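Local coordinates for putative secreted lipase (Streptomyces sp. W007, PDB 5H6B), which probably hydrolyses triacylglycerols as a thermostable secreted serine lipase of the alpha/beta-hydrolase superfamily, at residues E85-F90 with N116-F121; I195-D200 with V233-I238; N215-L220 with F243-N248. One frame throughout, in Å; residues are numbered along the deposited sequence.

Contact 1: E85-F90 with N116-F121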
loop_
_atom_site.group_PDB
_atom_site.type_symbol
_atom_site.label_atom_id
_atom_site.label_comp_id
_atom_site.label_asym_id
_atom_site.label_seq_id
_atom_site.Cartn_x
_atom_site.Cartn_y
_atom_site.Cartn_z
ATOM N N GLU A 85 -2.878 12.616 6.216
ATOM C CA GLU A 85 -2.454 13.996 5.947
ATOM C C GLU A 85 -0.998 14.050 5.526
ATOM O O GLU A 85 -0.659 14.808 4.623
ATOM C CB GLU A 85 -2.726 14.934 7.135
ATOM C CG GLU A 85 -2.242 16.391 6.976
ATOM C CD GLU A 85 -2.647 17.084 5.655
ATOM O OE1 GLU A 85 -3.759 16.823 5.121
ATOM O OE2 GLU A 85 -1.840 17.908 5.146
ATOM N N GLN A 86 -0.136 13.236 6.138
ATOM C CA GLN A 86 1.276 13.148 5.681
ATOM C C GLN A 86 1.366 12.698 4.219
ATOM O O GLN A 86 2.188 13.201 3.440
ATOM C CB GLN A 86 2.082 12.178 6.539
ATOM C CG GLN A 86 2.276 12.600 7.972
ATOM C CD GLN A 86 2.957 11.518 8.767
ATOM O OE1 GLN A 86 2.331 10.560 9.207
ATOM N NE2 GLN A 86 4.252 11.660 8.951
ATOM N N LEU A 87 0.518 11.733 3.869
ATOM C CA LEU A 87 0.428 11.221 2.500
ATOM C C LEU A 87 -0.002 12.334 1.539
ATOM O O LEU A 87 0.576 12.475 0.452
ATOM C CB LEU A 87 -0.551 10.031 2.438
ATOM C CG LEU A 87 -0.882 9.460 1.060
ATOM C CD1 LEU A 87 0.366 8.894 0.409
ATOM C CD2 LEU A 87 -1.979 8.407 1.149
ATOM N N ASP A 88 -1.003 13.110 1.965
ATOM C CA ASP A 88 -1.486 14.294 1.232
ATOM C C ASP A 88 -0.345 15.244 0.857
ATOM O O ASP A 88 -0.120 15.500 -0.340
ATOM C CB ASP A 88 -2.565 15.021 2.058
ATOM C CG ASP A 88 -3.327 16.092 1.272
ATOM O OD1 ASP A 88 -2.990 16.396 0.096
ATOM O OD2 ASP A 88 -4.282 16.630 1.872
ATOM N N VAL A 89 0.377 15.731 1.872
ATOM C CA VAL A 89 1.562 16.604 1.674
ATOM C C VAL A 89 2.601 15.936 0.758
ATOM O O VAL A 89 3.153 16.572 -0.156
ATOM C CB VAL A 89 2.226 16.971 3.030
ATOM C CG1 VAL A 89 3.605 17.599 2.838
ATOM C CG2 VAL A 89 1.322 17.898 3.837
ATOM N N PHE A 90 2.855 14.651 0.992
ATOM C CA PHE A 90 3.868 13.923 0.213
ATOM C C PHE A 90 3.505 13.803 -1.278
ATOM O O PHE A 90 4.370 14.001 -2.138
ATOM C CB PHE A 90 4.139 12.549 0.833
ATOM C CG PHE A 90 5.310 11.827 0.224
ATOM C CD1 PHE A 90 6.592 12.050 0.685
ATOM C CD2 PHE A 90 5.124 10.917 -0.818
ATOM C CE1 PHE A 90 7.672 11.381 0.134
ATOM C CE2 PHE A 90 6.196 10.239 -1.368
ATOM C CZ PHE A 90 7.477 10.475 -0.891
ATOM N N ASN A 116 -7.196 5.381 1.186
ATOM C CA ASN A 116 -8.636 5.550 0.999
ATOM C C ASN A 116 -9.202 6.701 1.840
ATOM O O ASN A 116 -10.169 7.352 1.431
ATOM C CB ASN A 116 -9.365 4.243 1.288
ATOM C CG ASN A 116 -8.951 3.134 0.335
ATOM O OD1 ASN A 116 -8.336 2.141 0.731
ATOM N ND2 ASN A 116 -9.256 3.310 -0.928
ATOM N N TYR A 117 -8.581 6.972 2.993
ATOM C CA TYR A 117 -8.911 8.157 3.781
ATOM C C TYR A 117 -8.538 9.450 3.031
ATOM O O TYR A 117 -9.311 10.416 2.996
ATOM C CB TYR A 117 -8.201 8.111 5.130
ATOM C CG TYR A 117 -8.772 9.075 6.148
ATOM C CD1 TYR A 117 -8.391 10.416 6.161
ATOM C CD2 TYR A 117 -9.709 8.652 7.081
ATOM C CE1 TYR A 117 -8.928 11.305 7.075
ATOM C CE2 TYR A 117 -10.242 9.533 8.011
ATOM C CZ TYR A 117 -9.849 10.854 7.998
ATOM O OH TYR A 117 -10.364 11.721 8.920
ATOM N N TYR A 118 -7.347 9.455 2.442
ATOM C CA TYR A 118 -6.871 10.581 1.635
ATOM C C TYR A 118 -7.771 10.781 0.414
ATOM O O TYR A 118 -8.166 11.902 0.119
ATOM C CB TYR A 118 -5.413 10.330 1.252
ATOM C CG TYR A 118 -4.821 11.100 0.096
ATOM C CD1 TYR A 118 -4.595 12.476 0.172
ATOM C CD2 TYR A 118 -4.385 10.431 -1.043
ATOM C CE1 TYR A 118 -4.013 13.167 -0.877
ATOM C CE2 TYR A 118 -3.795 11.113 -2.088
ATOM C CZ TYR A 118 -3.620 12.485 -2.003
ATOM O OH TYR A 118 -3.024 13.134 -3.052
ATOM N N LEU A 119 -8.107 9.685 -0.267
ATOM C CA LEU A 119 -8.998 9.735 -1.429
ATOM C C LEU A 119 -10.398 10.260 -1.102
ATOM O O LEU A 119 -10.963 11.016 -1.885
ATOM C CB LEU A 119 -9.141 8.354 -2.078
ATOM C CG LEU A 119 -7.895 7.771 -2.734
ATOM C CD1 LEU A 119 -8.241 6.397 -3.259
ATOM C CD2 LEU A 119 -7.372 8.682 -3.841
ATOM N N LYS A 120 -10.937 9.851 0.046
ATOM C CA LYS A 120 -12.319 10.151 0.419
ATOM C C LYS A 120 -12.496 11.496 1.112
ATOM O O LYS A 120 -13.472 12.192 0.839
ATOM C CB LYS A 120 -12.886 9.052 1.321
ATOM C CG LYS A 120 -13.227 7.773 0.581
ATOM C CD LYS A 120 -13.662 6.689 1.552
ATOM C CE LYS A 120 -14.124 5.447 0.816
ATOM N NZ LYS A 120 -14.510 4.352 1.750
ATOM N N PHE A 121 -11.580 11.849 2.016
ATOM C CA PHE A 121 -11.766 13.008 2.896
ATOM C C PHE A 121 -10.785 14.165 2.715
ATOM O O PHE A 121 -11.038 15.240 3.255
ATOM C CB PHE A 121 -11.736 12.556 4.356
ATOM C CG PHE A 121 -12.719 11.474 4.670
ATOM C CD1 PHE A 121 -14.089 11.706 4.552
ATOM C CD2 PHE A 121 -12.286 10.208 5.069
ATOM C CE1 PHE A 121 -15.008 10.701 4.838
ATOM C CE2 PHE A 121 -13.198 9.199 5.359
ATOM C CZ PHE A 121 -14.564 9.445 5.237
#
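The carboxylate of D88 has two neighbours of very different kinds: a bound zinc ion, whose site it shares with D92, and the ring of Y118. Its OD1 lies 3.5 Å from Y118 CE1, with the carboxylate and ring planes turned 53° apart. This is plain van der Waals contact; the zinc probably offsets the repulsion between D88 OD1 and the nearby D92 OD2. The backbone joins in as well, since D88 CA comes equally near, 3.5 Å from Y118 CE1. L87 reaches the tyrosine over one face, with CG above the plane and displaced toward the rim. Its CD2 touches Y118 CD2 at 3.8 Å and also borders Y118 CB. CG anti to the backbone N (chi1 161°) directs the Y118 ring toward helix 80-98, where L87 and D88 each cross it at about a right angle. The ring lies between the two helices, beside the zinc-binding D88. Helix 80-98 supplies V91 as a further neighbour of the ring, and V128, at the start of strand 128-134, packs against the same tyrosine. L119 of helix 115-121 packs on V128 and L131 of that strand, while L87 touches M114 just before the helix.

Contact 2: I195-D200 with V233-I238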
loop_
_atom_site.group_PDB
_atom_site.type_symbol
_atom_site.label_atom_id
_atom_site.label_comp_id
_atom_site.label_asym_id
_atom_site.label_seq_id
_atom_site.Cartn_x
_atom_site.Cartn_y
_atom_site.Cartn_z
ATOM N N ILE A 195 -4.550 -7.142 -4.182
ATOM C CA ILE A 195 -3.901 -8.426 -4.290
ATOM C C ILE A 195 -3.838 -8.954 -2.863
ATOM O O ILE A 195 -3.229 -8.336 -1.985
ATOM C CB ILE A 195 -2.497 -8.305 -4.905
ATOM C CG1 ILE A 195 -2.551 -7.574 -6.250
ATOM C CG2 ILE A 195 -1.870 -9.684 -5.055
ATOM C CD1 ILE A 195 -1.236 -6.987 -6.685
ATOM N N ALA A 196 -4.490 -10.097 -2.651
ATOM C CA ALA A 196 -4.608 -10.738 -1.370
ATOM C C ALA A 196 -4.111 -12.160 -1.468
ATOM O O ALA A 196 -4.070 -12.747 -2.565
ATOM C CB ALA A 196 -6.058 -10.724 -0.910
ATOM N N THR A 197 -3.754 -12.709 -0.308
ATOM C CA THR A 197 -3.328 -14.107 -0.185
ATOM C C THR A 197 -4.247 -14.822 0.819
ATOM O O THR A 197 -4.583 -14.290 1.897
ATOM C CB THR A 197 -1.851 -14.256 0.246
ATOM O OG1 THR A 197 -1.572 -15.623 0.544
ATOM C CG2 THR A 197 -1.508 -13.406 1.481
ATOM N N LYS A 198 -4.609 -16.049 0.478
ATOM C CA LYS A 198 -5.535 -16.829 1.273
ATOM C C LYS A 198 -4.842 -17.325 2.528
ATOM O O LYS A 198 -5.503 -17.751 3.440
ATOM C CB LYS A 198 -6.074 -18.013 0.467
ATOM C CG LYS A 198 -5.157 -19.227 0.465
ATOM C CD LYS A 198 -5.449 -20.175 -0.677
ATOM C CE LYS A 198 -6.806 -20.819 -0.552
ATOM N NZ LYS A 198 -7.039 -21.640 -1.770
ATOM N N TYR A 199 -3.505 -17.285 2.566
ATOM C CA TYR A 199 -2.755 -17.639 3.774
ATOM C C TYR A 199 -2.476 -16.423 4.674
ATOM O O TYR A 199 -1.627 -16.503 5.564
ATOM C CB TYR A 199 -1.460 -18.347 3.381
ATOM C CG TYR A 199 -1.720 -19.514 2.477
ATOM C CD1 TYR A 199 -2.277 -20.702 2.974
ATOM C CD2 TYR A 199 -1.454 -19.426 1.112
ATOM C CE1 TYR A 199 -2.532 -21.781 2.138
ATOM C CE2 TYR A 199 -1.700 -20.497 0.268
ATOM C CZ TYR A 199 -2.247 -21.665 0.778
ATOM O OH TYR A 199 -2.487 -22.705 -0.100
ATOM N N ASP A 200 -3.204 -15.317 4.469
ATOM C CA ASP A 200 -3.068 -14.150 5.330
ATOM C C ASP A 200 -3.466 -14.496 6.767
ATOM O O ASP A 200 -4.588 -14.886 7.022
ATOM C CB ASP A 200 -3.889 -12.980 4.808
ATOM C CG ASP A 200 -3.373 -11.630 5.302
ATOM O OD1 ASP A 200 -3.232 -11.474 6.540
ATOM O OD2 ASP A 200 -3.141 -10.712 4.457
ATOM N N VAL A 233 3.239 -10.689 5.400
ATOM C CA VAL A 233 4.429 -9.868 5.286
ATOM C C VAL A 233 5.130 -10.102 3.953
ATOM O O VAL A 233 5.463 -9.146 3.261
ATOM C CB VAL A 233 5.370 -10.058 6.511
ATOM C CG1 VAL A 233 6.684 -9.293 6.330
ATOM C CG2 VAL A 233 4.650 -9.562 7.768
ATOM N N ALA A 234 5.309 -11.371 3.608
ATOM C CA ALA A 234 6.010 -11.773 2.405
ATOM C C ALA A 234 5.408 -11.183 1.143
ATOM O O ALA A 234 6.148 -10.693 0.285
ATOM C CB ALA A 234 6.047 -13.294 2.297
ATOM N N ILE A 235 4.078 -11.211 1.046
ATOM C CA ILE A 235 3.381 -10.761 -0.165
ATOM C C ILE A 235 3.704 -9.298 -0.523
ATOM O O ILE A 235 3.825 -8.973 -1.696
ATOM C CB ILE A 235 1.849 -11.014 -0.091
ATOM C CG1 ILE A 235 1.181 -10.848 -1.472
ATOM C CG2 ILE A 235 1.164 -10.112 0.921
ATOM C CD1 ILE A 235 -0.315 -11.120 -1.437
ATOM N N GLY A 236 3.871 -8.433 0.471
ATOM C CA GLY A 236 4.207 -7.032 0.199
ATOM C C GLY A 236 5.665 -6.627 0.259
ATOM O O GLY A 236 5.987 -5.460 0.031
ATOM N N THR A 237 6.544 -7.573 0.556
ATOM C CA THR A 237 7.979 -7.295 0.722
ATOM C C THR A 237 8.844 -7.994 -0.335
ATOM O O THR A 237 9.643 -7.342 -0.985
ATOM C CB THR A 237 8.452 -7.674 2.160
ATOM O OG1 THR A 237 8.012 -8.988 2.495
ATOM C CG2 THR A 237 7.888 -6.729 3.173
ATOM N N ILE A 238 8.663 -9.303 -0.519
ATOM C CA ILE A 238 9.567 -10.127 -1.349
ATOM C C ILE A 238 8.932 -10.891 -2.522
ATOM O O ILE A 238 9.635 -11.504 -3.322
ATOM C CB ILE A 238 10.284 -11.167 -0.474
ATOM C CG1 ILE A 238 9.285 -12.110 0.196
ATOM C CG2 ILE A 238 11.141 -10.469 0.581
ATOM C CD1 ILE A 238 9.939 -13.348 0.764
#
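I235 meets strand 191-196 and the turn after it with a single methyl. From CB the chain runs straight, CG1 anti to the backbone N (chi1 -167°) and CD1 anti in its turn, so CB and CG1 act as a spacer that carries CD1 to the other segment. At the tip, CD1 sits 3.9 Å from T197 CB, and T197 CG2 is just as near. It also touches the backbone at the strand's end, 3.9 Å from A196 C, and reaches I195 CG2 at 4.2 Å. The T197 and I235 side chains overlap antiparallel, one coming from the strand's end and the other from the helix. Outside the two segments, L221 and A242 also pack on the isoleucine.

The loop touched here leaves the end of a strand in an alpha/beta-hydrolase sheet, where the acid of the triad is expected. D200 OD2 does bond H232 ND1, just ahead of I235, an arrangement consistent with a Ser-His-Asp triad completed by S109. A type I turn from T197 to D200 shapes the loop, and within it T197 OG1 accepts from Y199 N at 3.3 Å, an ST turn. The same hydroxyl also bonds S230 O; these bonds help fix the side chain's rotation, with CG2 turned to I235 CD1. The short helix is weakly bonded along its backbone, but T237 OG1 donates to V233 O at 2.7 Å, from above the carbonyl plane.

Contact 3: N215-L220 with F243-N248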
loop_
_atom_site.group_PDB
_atom_site.type_symbol
_atom_site.label_atom_id
_atom_site.label_comp_id
_atom_site.label_asym_id
_atom_site.label_seq_id
_atom_site.Cartn_x
_atom_site.Cartn_y
_atom_site.Cartn_z
ATOM N N ASN A 215 -15.037 0.132 -10.470
ATOM C CA ASN A 215 -13.641 0.225 -10.967
ATOM C C ASN A 215 -12.619 -0.471 -10.064
ATOM O O ASN A 215 -11.529 0.068 -9.796
ATOM C CB ASN A 215 -13.245 1.689 -11.202
ATOM C CG ASN A 215 -14.154 2.384 -12.198
ATOM O OD1 ASN A 215 -14.639 1.776 -13.149
ATOM N ND2 ASN A 215 -14.392 3.661 -11.977
ATOM N N VAL A 216 -12.977 -1.684 -9.645
ATOM C CA VAL A 216 -12.175 -2.495 -8.741
ATOM C C VAL A 216 -11.801 -3.813 -9.391
ATOM O O VAL A 216 -12.637 -4.447 -10.025
ATOM C CB VAL A 216 -12.931 -2.810 -7.450
ATOM C CG1 VAL A 216 -12.085 -3.697 -6.546
ATOM C CG2 VAL A 216 -13.326 -1.520 -6.750
ATOM N N ARG A 217 -10.541 -4.220 -9.218
ATOM C CA ARG A 217 -10.104 -5.548 -9.579
ATOM C C ARG A 217 -9.533 -6.233 -8.340
ATOM O O ARG A 217 -8.524 -5.798 -7.819
ATOM C CB ARG A 217 -9.060 -5.481 -10.685
ATOM C CG ARG A 217 -8.655 -6.858 -11.189
ATOM C CD ARG A 217 -8.106 -6.795 -12.609
ATOM N NE ARG A 217 -7.378 -8.021 -12.973
ATOM C CZ ARG A 217 -6.146 -8.342 -12.560
ATOM N NH1 ARG A 217 -5.466 -7.535 -11.751
ATOM N NH2 ARG A 217 -5.582 -9.490 -12.960
ATOM N N ASN A 218 -10.178 -7.301 -7.882
ATOM C CA ASN A 218 -9.699 -8.061 -6.738
ATOM C C ASN A 218 -9.048 -9.320 -7.257
ATOM O O ASN A 218 -9.644 -10.027 -8.044
ATOM C CB ASN A 218 -10.843 -8.417 -5.783
ATOM C CG ASN A 218 -11.372 -7.205 -5.036
ATOM O OD1 ASN A 218 -10.629 -6.491 -4.371
ATOM N ND2 ASN A 218 -12.667 -6.967 -5.143
ATOM N N VAL A 219 -7.842 -9.604 -6.771
ATOM C CA VAL A 219 -7.017 -10.694 -7.252
ATOM C C VAL A 219 -6.538 -11.549 -6.086
ATOM O O VAL A 219 -6.024 -11.034 -5.075
ATOM C CB VAL A 219 -5.794 -10.126 -7.991
ATOM C CG1 VAL A 219 -4.928 -11.250 -8.559
ATOM C CG2 VAL A 219 -6.254 -9.171 -9.094
ATOM N N LEU A 220 -6.730 -12.852 -6.230
ATOM C CA LEU A 220 -6.257 -13.825 -5.280
ATOM C C LEU A 220 -4.920 -14.337 -5.796
ATOM O O LEU A 220 -4.847 -14.894 -6.904
ATOM C CB LEU A 220 -7.250 -14.975 -5.146
ATOM C CG LEU A 220 -6.889 -16.043 -4.106
ATOM C CD1 LEU A 220 -6.799 -15.431 -2.715
ATOM C CD2 LEU A 220 -7.899 -17.191 -4.128
ATOM N N PHE A 243 4.436 -8.656 -7.155
ATOM C CA PHE A 243 4.955 -7.423 -7.766
ATOM C C PHE A 243 4.749 -7.346 -9.294
ATOM O O PHE A 243 4.528 -6.261 -9.828
ATOM C CB PHE A 243 6.429 -7.183 -7.369
ATOM C CG PHE A 243 6.667 -7.066 -5.868
ATOM C CD1 PHE A 243 5.645 -6.698 -4.975
ATOM C CD2 PHE A 243 7.941 -7.297 -5.344
ATOM C CE1 PHE A 243 5.892 -6.584 -3.600
ATOM C CE2 PHE A 243 8.186 -7.183 -3.967
ATOM C CZ PHE A 243 7.163 -6.819 -3.101
ATOM N N HIS A 244 4.796 -8.485 -9.981
ATOM C CA HIS A 244 4.439 -8.540 -11.400
ATOM C C HIS A 244 3.012 -8.074 -11.619
ATOM O O HIS A 244 2.736 -7.305 -12.565
ATOM C CB HIS A 244 4.601 -9.948 -11.948
ATOM C CG HIS A 244 4.552 -10.022 -13.439
ATOM N ND1 HIS A 244 3.389 -10.297 -14.135
ATOM C CD2 HIS A 244 5.525 -9.861 -14.369
ATOM C CE1 HIS A 244 3.655 -10.296 -15.430
ATOM N NE2 HIS A 244 4.942 -10.038 -15.599
ATOM N N GLU A 245 2.114 -8.538 -10.739
ATOM C CA GLU A 245 0.717 -8.105 -10.772
ATOM C C GLU A 245 0.587 -6.611 -10.472
ATOM O O GLU A 245 -0.223 -5.937 -11.080
ATOM C CB GLU A 245 -0.146 -8.954 -9.837
ATOM C CG GLU A 245 -1.640 -8.848 -10.089
ATOM C CD GLU A 245 -2.074 -9.396 -11.455
ATOM O OE1 GLU A 245 -1.263 -9.982 -12.197
ATOM O OE2 GLU A 245 -3.253 -9.236 -11.791
ATOM N N VAL A 246 1.430 -6.083 -9.587
ATOM C CA VAL A 246 1.500 -4.634 -9.385
ATOM C C VAL A 246 1.913 -3.906 -10.676
ATOM O O VAL A 246 1.344 -2.866 -11.016
ATOM C CB VAL A 246 2.453 -4.249 -8.228
ATOM C CG1 VAL A 246 2.597 -2.734 -8.111
ATOM C CG2 VAL A 246 1.949 -4.818 -6.915
ATOM N N ALA A 247 2.917 -4.431 -11.366
ATOM C CA ALA A 247 3.366 -3.851 -12.633
ATOM C C ALA A 247 2.271 -3.920 -13.734
ATOM O O ALA A 247 2.172 -3.023 -14.534
ATOM C CB ALA A 247 4.646 -4.523 -13.100
ATOM N N ASN A 248 1.436 -4.961 -13.732
ATOM C CA ASN A 248 0.272 -5.022 -14.636
ATOM C C ASN A 248 -0.706 -3.906 -14.374
ATOM O O ASN A 248 -1.126 -3.229 -15.324
ATOM C CB ASN A 248 -0.475 -6.351 -14.529
ATOM C CG ASN A 248 0.271 -7.480 -15.187
ATOM O OD1 ASN A 248 1.149 -7.248 -16.002
ATOM N ND2 ASN A 248 -0.078 -8.711 -14.847
#
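R217 grips E245 end-on, both terminal nitrogens closing on one oxygen, and so ties the outermost strand at this end of the sheet to helix 240-250. NH2 donates to E245 OE2 at 2.6 Å, nearly in line with the C-O bond, and NH1 donates to the same OE2 at 2.8 Å from its anti side. Sharing one acceptor leaves both bonds bent, the NH2 one to 147° at the hydrogen. That oxygen lies almost in the guanidinium plane, whereas the carboxylate as a whole is twisted 33° from the guanidinium. V219 works on both partners: its CG2 stands 4.0 Å from E245 OE2 and overlies one face of the R217 guanidinium, toward the rim.

One layer further out, the shapes of the chains explain the meeting. R217 is extended from CG to NE, reaching outward from strand 216-220, while E245 bends at chi2 (65°) as it comes across at about a right angle. The second oxygen, E245 OE1, is tethered separately. N248 ND2 donates to it at 3.2 Å from above the carboxylate plane, and T258 OG1 also bonds it. T258 OG1 bonds H244 ND1 too, and N248 ND2 bonds T256 O, so T256 and T258 help to position N248 and E245 OE1. I195 and L224 pack against E245. With one oxygen given to arginine and the other to a neutral amide and a hydroxyl, the buried carboxylate is probably kept ionised.

Overall arrangement
From the N terminus, contact 1 comes first and is complete before the others begin. It brings helix 80-98 together with helix 115-121 around a loop that includes strand 103-108. Contacts 2 and 3 then interleave: 195-200 opens, 215-220 follows, 233-238 closes contact 2 and 243-248 closes contact 3. Their strands lie side by side in the parallel sheet, with A196 N 3.0 Å from V219 O, a probable hydrogen bond. Their helices follow one another, F243 packing against the end of helix 232-237. Together they bind the last two strands to the C-terminal helices, while contact 1 lies on the opposite side of the chain's centre from contact 2, centres about 24 Å apart.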